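Local coordinates for gala protein type 1, 3 or 4 (Legionella pneumophila subsp. pneumophila, PDB 4XA9) that probably binds small GTPases through a leucine-rich-repeat scaffold and may act as a GTPase activator, at residues A[8-11]-A[12-15]; A[30-33]-A[34-38]; A[202-205]-A[206-210]. All blocks are in the same frame, centred on the assembly; numbering follows the deposited sequence.

Interaction 1 of 3, residues A[8-11]-A[12-15]; sequences DLEK and GYDK
Gly12 N donates to Asp8 O at 2.9 Å, with an N-H...O angle of 142°, a bent but recognisable helical i to i+4 bond near the end of the first helix of the chain. One residue on, the bond from Tyr13 N to Glu10 O is weak at 3.4 Å and spans only three residues; strand 13-14 follows.

That strand is an edge strand of the leucine-rich-repeat sheet within this chain, antiparallel to strand 19-21, so helix 6-12 and the turn after it form the N-terminal end of the solenoid. Gly12 is also backbone-bonded to Ser21, and Leu9, pointing away from the turn, packs on Leu34 of helix 32-41.

Among the side chains, van der Waals contact centres on Tyr13. Its CG is anti to the backbone N (chi1 -176°), a torsion that leads the ring away from the helix. Closer to the backbone, Tyr13 CB lies 3.3 Å from Leu9 O. Lys15 CG lies 3.4 Å above one face of the Tyr13 ring, displaced toward the rim. His42 meets the same tyrosine in an edge-to-face arrangement.

Electrostatics come from Glu10, whose chain bends at chi2 and brings Glu10 OE2 to 3.6 Å from Tyr13 CD2, the carboxylate and ring planes being nearly perpendicular. Glu10 OE2 stands 4.2 Å from Lys15 NZ, beyond a salt bridge; the opposite charges probably attract at this exposed surface.

Interaction 2 of 3, residues A[30-33]-A[34-38]; sequences NDIP and LLCEF
Ile32 and Cys36, one turn apart, meet through Ile32 CG2, which lies 3.9 Å from Cys36 SG. The two branches of the isoleucine divide its work: CG2, anti to the backbone N, reaches the sulfur, whereas CG1, beside that N (chi1 -59°), carries Ile32 CD1 to 4.2 Å from Leu35 CD2. Leu35 itself has CG anti to its N, and its side chain packs on Leu20 and Leu22, while Ile32 and Cys36 both touch Phe63 of the next helix. These residues belong to helix 32-41, the crossover of a beta-alpha-beta unit between strands 19-21 and 47-49 in the leucine-rich-repeat fold.

Backbone bonds hold the turn that carries these side chains. Leu35 N donates to Asp31 O at 3.2 Å, nearly straight at 170°; Cys36 N follows to Ile32 O at 2.9 Å, and Glu37 N to Pro33 O at 3.0 Å. Leu34 N instead donates to a water at 2.9 Å, which in turn donates to Asn30 O at 2.7 Å, so the water bridges Asn30 O and Leu34 N.

The carboxylate of Asp31 serves the surrounding chain, OD1 accepting from Leu4 N and Val3 N and OD2 from Arg28 N. Apolar side chains thus join this turn to its neighbours, while its buried acid is compensated by three backbone N-H groups that would probably favour the charged form.

Interaction 3 of 3, residues A[202-205]-A[206-210]; sequences STLH and FANNT
The short helix 203-207 links strands 190-192 and 214-216 in a beta-alpha-beta crossover of the leucine-rich-repeat fold, and three successive i to i+4 bonds build it. Phe206 N donates to Ser202 O at 3.3 Å; Ala207 N to Thr203 O at 2.8 Å; and Asn208 N to Leu204 O at 2.9 Å, with an N-H...O angle of 140°.

Phe206 CG stands beside the backbone N (chi1 -76°), which directs the ring back along the helix: Phe206 CD2 comes 3.5 Å from Ser202 O and CE2 4.0 Å from Ser202 CB. Thr203 CA lies at the ring edge, near its plane. Beyond this turn the ring packs on Ala183, Leu212, Leu217 and Leu230. On the exposed side, Leu204 CD1 touches Asn208 ND2 at 3.6 Å, the two side chains slanting past one another.

Polar ends turn elsewhere: Ser202 OG bonds Asp176 OD1, and the Asn209 amide accepts from Leu212 N and Ser211 N and donates to Ala183 O. A buried aromatic contact is therefore flanked by a buried amide whose oxygen and nitrogen both bond to backbone, which should hold its rotation.

Overall arrangement
Along the chain the three contacts come in series, from one end of the leucine-rich-repeat solenoid toward the other. Interactions 1 and 2 are neighbours, with centres 14 Å apart: Leu9 CD1 lies 3.9 Å from Phe38 CB, so helix 6-12 packs directly against helix 32-41, and in the strand that follows Tyr13 CD2 lies 4.0 Å from Phe38 CZ. Interaction 3, in helix 203-207, lies on the opposite side of the chain's centre, its own centre 47 Å from that of interaction 1 and 50 Å from that of interaction 2. All three belong to elements joined by one continuous sheet: a helix-strand end and two beta-alpha-beta crossovers, which illustrates how local helical contacts recur along an extended scaffold.

Interaction 1 of 3, residues A[8-11]-A[12-15]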
loop_
_atom_site.group_PDB
_atom_site.type_symbol
_atom_site.label_atom_id
_atom_site.label_comp_id
_atom_site.label_asym_id
_atom_site.label_seq_id
_atom_site.Cartn_x
_atom_site.Cartn_y
_atom_site.Cartn_z
ATOM N N ASP A 8 -23.140 4.490 -14.619
ATOM C CA ASP A 8 -22.043 3.910 -13.839
ATOM C C ASP A 8 -21.969 2.403 -14.042
ATOM O O ASP A 8 -20.907 1.851 -14.303
ATOM C CB ASP A 8 -22.210 4.192 -12.342
ATOM C CG ASP A 8 -22.063 5.658 -11.993
ATOM O OD1 ASP A 8 -21.332 6.380 -12.704
ATOM O OD2 ASP A 8 -22.677 6.082 -10.989
ATOM N N LEU A 9 -23.117 1.745 -13.924
ATOM C CA LEU A 9 -23.185 0.297 -14.031
ATOM C C LEU A 9 -22.736 -0.223 -15.400
ATOM O O LEU A 9 -21.997 -1.202 -15.477
ATOM C CB LEU A 9 -24.607 -0.177 -13.720
ATOM C CG LEU A 9 -24.963 -0.082 -12.235
ATOM C CD1 LEU A 9 -26.466 -0.145 -12.010
ATOM C CD2 LEU A 9 -24.266 -1.201 -11.461
ATOM N N GLU A 10 -23.162 0.421 -16.481
ATOM C CA GLU A 10 -22.798 -0.092 -17.797
ATOM C C GLU A 10 -21.358 0.250 -18.168
ATOM O O GLU A 10 -20.704 -0.510 -18.877
ATOM C CB GLU A 10 -23.763 0.412 -18.871
ATOM C CG GLU A 10 -24.598 -0.714 -19.501
ATOM C CD GLU A 10 -23.835 -1.506 -20.557
ATOM O OE1 GLU A 10 -23.165 -0.875 -21.401
ATOM O OE2 GLU A 10 -23.904 -2.757 -20.543
ATOM N N LYS A 11 -20.848 1.377 -17.686
ATOM C CA LYS A 11 -19.440 1.690 -17.916
ATOM C C LYS A 11 -18.537 0.780 -17.080
ATOM O O LYS A 11 -17.428 0.442 -17.488
ATOM C CB LYS A 11 -19.159 3.162 -17.620
ATOM C CG LYS A 11 -19.891 4.097 -18.574
ATOM C CD LYS A 11 -19.704 5.553 -18.204
ATOM C CE LYS A 11 -20.158 6.452 -19.339
ATOM N NZ LYS A 11 -19.671 7.847 -19.161
ATOM N N GLY A 12 -19.026 0.362 -15.920
ATOM C CA GLY A 12 -18.257 -0.517 -15.054
ATOM C C GLY A 12 -18.359 -1.977 -15.448
ATOM O O GLY A 12 -17.587 -2.817 -14.984
ATOM N N TYR A 13 -19.318 -2.281 -16.315
ATOM C CA TYR A 13 -19.568 -3.650 -16.742
ATOM C C TYR A 13 -18.600 -4.075 -17.853
ATOM O O TYR A 13 -18.778 -3.705 -19.009
ATOM C CB TYR A 13 -21.025 -3.784 -17.208
ATOM C CG TYR A 13 -21.480 -5.176 -17.603
ATOM C CD1 TYR A 13 -20.729 -6.303 -17.292
ATOM C CD2 TYR A 13 -22.665 -5.355 -18.316
ATOM C CE1 TYR A 13 -21.147 -7.568 -17.670
ATOM C CE2 TYR A 13 -23.090 -6.612 -18.693
ATOM C CZ TYR A 13 -22.331 -7.715 -18.368
ATOM O OH TYR A 13 -22.755 -8.968 -18.750
ATOM N N ASP A 14 -17.579 -4.848 -17.486
ATOM C CA ASP A 14 -16.667 -5.461 -18.451
ATOM C C ASP A 14 -17.265 -6.781 -18.948
ATOM O O ASP A 14 -17.213 -7.793 -18.253
ATOM C CB ASP A 14 -15.290 -5.693 -17.813
ATOM C CG ASP A 14 -14.227 -6.138 -18.818
ATOM O OD1 ASP A 14 -14.546 -6.866 -19.788
ATOM O OD2 ASP A 14 -13.053 -5.761 -18.624
ATOM N N LYS A 15 -17.831 -6.762 -20.151
ATOM C CA LYS A 15 -18.545 -7.923 -20.680
ATOM C C LYS A 15 -17.612 -9.024 -21.171
ATOM O O LYS A 15 -18.035 -10.159 -21.370
ATOM C CB LYS A 15 -19.483 -7.495 -21.811
ATOM C CG LYS A 15 -20.769 -6.850 -21.315
ATOM C CD LYS A 15 -21.514 -6.117 -22.416
ATOM C CE LYS A 15 -20.795 -4.836 -22.809
ATOM N NZ LYS A 15 -21.580 -4.030 -23.785
#

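Interaction 2 of 3, residues A[30-33]-A[34-38]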
loop_
_atom_site.group_PDB
_atom_site.type_symbol
_atom_site.label_atom_id
_atom_site.label_comp_id
_atom_site.label_asym_id
_atom_site.label_seq_id
_atom_site.Cartn_x
_atom_site.Cartn_y
_atom_site.Cartn_z
ATOM N N ASN A 30 -27.380 2.835 0.545
ATOM C CA ASN A 30 -28.601 2.958 -0.206
ATOM C C ASN A 30 -28.466 2.651 -1.666
ATOM O O ASN A 30 -29.435 2.544 -2.313
ATOM C CB ASN A 30 -29.231 4.313 -0.002
ATOM C CG ASN A 30 -29.925 4.417 1.332
ATOM O OD1 ASN A 30 -30.311 3.425 1.902
ATOM N ND2 ASN A 30 -30.047 5.626 1.850
ATOM N N ASP A 31 -27.243 2.559 -2.159
ATOM C CA ASP A 31 -26.992 2.271 -3.571
ATOM C C ASP A 31 -26.923 0.769 -3.808
ATOM O O ASP A 31 -26.909 0.305 -4.950
ATOM C CB ASP A 31 -25.697 2.925 -4.051
ATOM C CG ASP A 31 -25.774 4.436 -4.042
ATOM O OD1 ASP A 31 -26.510 4.999 -4.883
ATOM O OD2 ASP A 31 -25.084 5.056 -3.208
ATOM N N ILE A 32 -26.879 0.004 -2.726
ATOM C CA ILE A 32 -26.680 -1.438 -2.847
ATOM C C ILE A 32 -27.879 -2.160 -3.488
ATOM O O ILE A 32 -27.669 -3.031 -4.334
ATOM C CB ILE A 32 -26.338 -2.068 -1.474
ATOM C CG1 ILE A 32 -25.069 -1.428 -0.897
ATOM C CG2 ILE A 32 -26.144 -3.576 -1.603
ATOM C CD1 ILE A 32 -23.826 -1.616 -1.764
ATOM N N PRO A 33 -29.134 -1.800 -3.119
ATOM C CA PRO A 33 -30.256 -2.456 -3.812
ATOM C C PRO A 33 -30.225 -2.344 -5.338
ATOM O O PRO A 33 -30.457 -3.348 -6.006
ATOM C CB PRO A 33 -31.486 -1.732 -3.246
ATOM C CG PRO A 33 -31.072 -1.355 -1.870
ATOM C CD PRO A 33 -29.617 -0.957 -2.006
ATOM N N LEU A 34 -29.944 -1.162 -5.881
ATOM C CA LEU A 34 -29.852 -1.012 -7.336
ATOM C C LEU A 34 -28.739 -1.889 -7.895
ATOM O O LEU A 34 -28.921 -2.573 -8.903
ATOM C CB LEU A 34 -29.616 0.449 -7.725
ATOM C CG LEU A 34 -29.403 0.717 -9.219
ATOM C CD1 LEU A 34 -30.609 0.260 -10.029
ATOM C CD2 LEU A 34 -29.142 2.193 -9.453
ATOM N N LEU A 35 -27.584 -1.856 -7.240
ATOM C CA LEU A 35 -26.468 -2.722 -7.605
ATOM C C LEU A 35 -26.886 -4.195 -7.725
ATOM O O LEU A 35 -26.625 -4.844 -8.742
ATOM C CB LEU A 35 -25.349 -2.589 -6.574
ATOM C CG LEU A 35 -24.226 -3.614 -6.698
ATOM C CD1 LEU A 35 -23.462 -3.383 -7.999
ATOM C CD2 LEU A 35 -23.303 -3.548 -5.490
ATOM N N CYS A 36 -27.538 -4.717 -6.686
ATOM C CA CYS A 36 -27.934 -6.124 -6.672
ATOM C C CYS A 36 -28.960 -6.437 -7.749
ATOM O O CYS A 36 -28.968 -7.533 -8.309
ATOM C CB CYS A 36 -28.484 -6.516 -5.300
ATOM S SG CYS A 36 -27.231 -6.483 -3.997
ATOM N N GLU A 37 -29.828 -5.473 -8.034
ATOM C CA GLU A 37 -30.803 -5.635 -9.096
ATOM C C GLU A 37 -30.104 -5.824 -10.430
ATOM O O GLU A 37 -30.451 -6.711 -11.211
ATOM C CB GLU A 37 -31.735 -4.427 -9.161
ATOM C CG GLU A 37 -33.171 -4.783 -8.940
ATOM C CD GLU A 37 -34.116 -3.670 -9.330
ATOM O OE1 GLU A 37 -33.708 -2.486 -9.286
ATOM O OE2 GLU A 37 -35.264 -3.997 -9.694
ATOM N N PHE A 38 -29.106 -4.986 -10.686
ATOM C CA PHE A 38 -28.339 -5.079 -11.917
ATOM C C PHE A 38 -27.599 -6.414 -12.006
ATOM O O PHE A 38 -27.552 -7.032 -13.072
ATOM C CB PHE A 38 -27.356 -3.910 -12.018
ATOM C CG PHE A 38 -26.587 -3.868 -13.306
ATOM C CD1 PHE A 38 -27.127 -3.258 -14.434
ATOM C CD2 PHE A 38 -25.317 -4.416 -13.389
ATOM C CE1 PHE A 38 -26.423 -3.209 -15.618
ATOM C CE2 PHE A 38 -24.608 -4.374 -14.570
ATOM C CZ PHE A 38 -25.163 -3.768 -15.690
HETATM O O HOH W 1 -30.111 1.503 -4.717
#

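Interaction 3 of 3, residues A[202-205]-A[206-210]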
loop_
_atom_site.group_PDB
_atom_site.type_symbol
_atom_site.label_atom_id
_atom_site.label_comp_id
_atom_site.label_asym_id
_atom_site.label_seq_id
_atom_site.Cartn_x
_atom_site.Cartn_y
_atom_site.Cartn_z
ATOM N N SER A 202 17.136 -16.077 10.867
ATOM C CA SER A 202 16.059 -16.878 10.288
ATOM C C SER A 202 16.487 -17.654 9.054
ATOM O O SER A 202 15.815 -18.607 8.655
ATOM C CB SER A 202 14.866 -15.998 9.916
ATOM O OG SER A 202 14.312 -15.366 11.054
ATOM N N THR A 203 17.593 -17.247 8.437
ATOM C CA THR A 203 17.837 -17.660 7.060
ATOM C C THR A 203 18.209 -19.130 6.924
ATOM O O THR A 203 17.869 -19.754 5.913
ATOM C CB THR A 203 18.916 -16.795 6.399
ATOM O OG1 THR A 203 20.152 -16.943 7.101
ATOM C CG2 THR A 203 18.485 -15.322 6.409
ATOM N N LEU A 204 18.883 -19.692 7.928
ATOM C CA LEU A 204 19.206 -21.115 7.894
ATOM C C LEU A 204 17.915 -21.933 7.814
ATOM O O LEU A 204 17.811 -22.878 7.034
ATOM C CB LEU A 204 20.036 -21.533 9.115
ATOM C CG LEU A 204 20.253 -23.040 9.255
ATOM C CD1 LEU A 204 20.983 -23.577 8.040
ATOM C CD2 LEU A 204 21.011 -23.376 10.538
ATOM N N HIS A 205 16.918 -21.541 8.593
ATOM C CA HIS A 205 15.647 -22.255 8.593
ATOM C C HIS A 205 14.918 -22.147 7.258
ATOM O O HIS A 205 14.219 -23.083 6.860
ATOM C CB HIS A 205 14.763 -21.750 9.730
ATOM C CG HIS A 205 15.360 -21.981 11.082
ATOM N ND1 HIS A 205 15.217 -23.170 11.763
ATOM C CD2 HIS A 205 16.130 -21.188 11.865
ATOM C CE1 HIS A 205 15.860 -23.096 12.914
ATOM N NE2 HIS A 205 16.424 -21.904 13.000
ATOM N N PHE A 206 15.082 -21.024 6.562
ATOM C CA PHE A 206 14.498 -20.892 5.229
ATOM C C PHE A 206 15.337 -21.650 4.198
ATOM O O PHE A 206 14.810 -22.149 3.211
ATOM C CB PHE A 206 14.363 -19.417 4.811
ATOM C CG PHE A 206 13.223 -18.687 5.483
ATOM C CD1 PHE A 206 11.902 -19.072 5.270
ATOM C CD2 PHE A 206 13.471 -17.600 6.305
ATOM C CE1 PHE A 206 10.859 -18.395 5.883
ATOM C CE2 PHE A 206 12.434 -16.920 6.920
ATOM C CZ PHE A 206 11.122 -17.319 6.706
ATOM N N ALA A 207 16.647 -21.729 4.412
ATOM C CA ALA A 207 17.480 -22.527 3.519
ATOM C C ALA A 207 17.099 -24.004 3.627
ATOM O O ALA A 207 17.166 -24.745 2.644
ATOM C CB ALA A 207 18.965 -22.334 3.831
ATOM N N ASN A 208 16.689 -24.434 4.815
ATOM C CA ASN A 208 16.349 -25.844 5.003
ATOM C C ASN A 208 14.856 -26.140 4.811
ATOM O O ASN A 208 14.426 -27.293 4.900
ATOM C CB ASN A 208 16.815 -26.320 6.382
ATOM C CG ASN A 208 18.331 -26.462 6.468
ATOM O OD1 ASN A 208 19.008 -26.641 5.454
ATOM N ND2 ASN A 208 18.864 -26.405 7.683
ATOM N N ASN A 209 14.074 -25.099 4.548
ATOM C CA ASN A 209 12.681 -25.264 4.149
ATOM C C ASN A 209 12.586 -26.036 2.830
ATOM O O ASN A 209 13.403 -25.834 1.928
ATOM C CB ASN A 209 12.007 -23.890 4.018
ATOM C CG ASN A 209 10.597 -23.974 3.460
ATOM O OD1 ASN A 209 10.409 -24.126 2.256
ATOM N ND2 ASN A 209 9.605 -23.848 4.332
ATOM N N THR A 210 11.596 -26.916 2.709
ATOM C CA THR A 210 11.467 -27.727 1.501
ATOM C C THR A 210 10.182 -27.461 0.716
ATOM O O THR A 210 9.958 -28.068 -0.329
ATOM C CB THR A 210 11.510 -29.228 1.833
ATOM O OG1 THR A 210 10.463 -29.542 2.763
ATOM C CG2 THR A 210 12.863 -29.612 2.433
#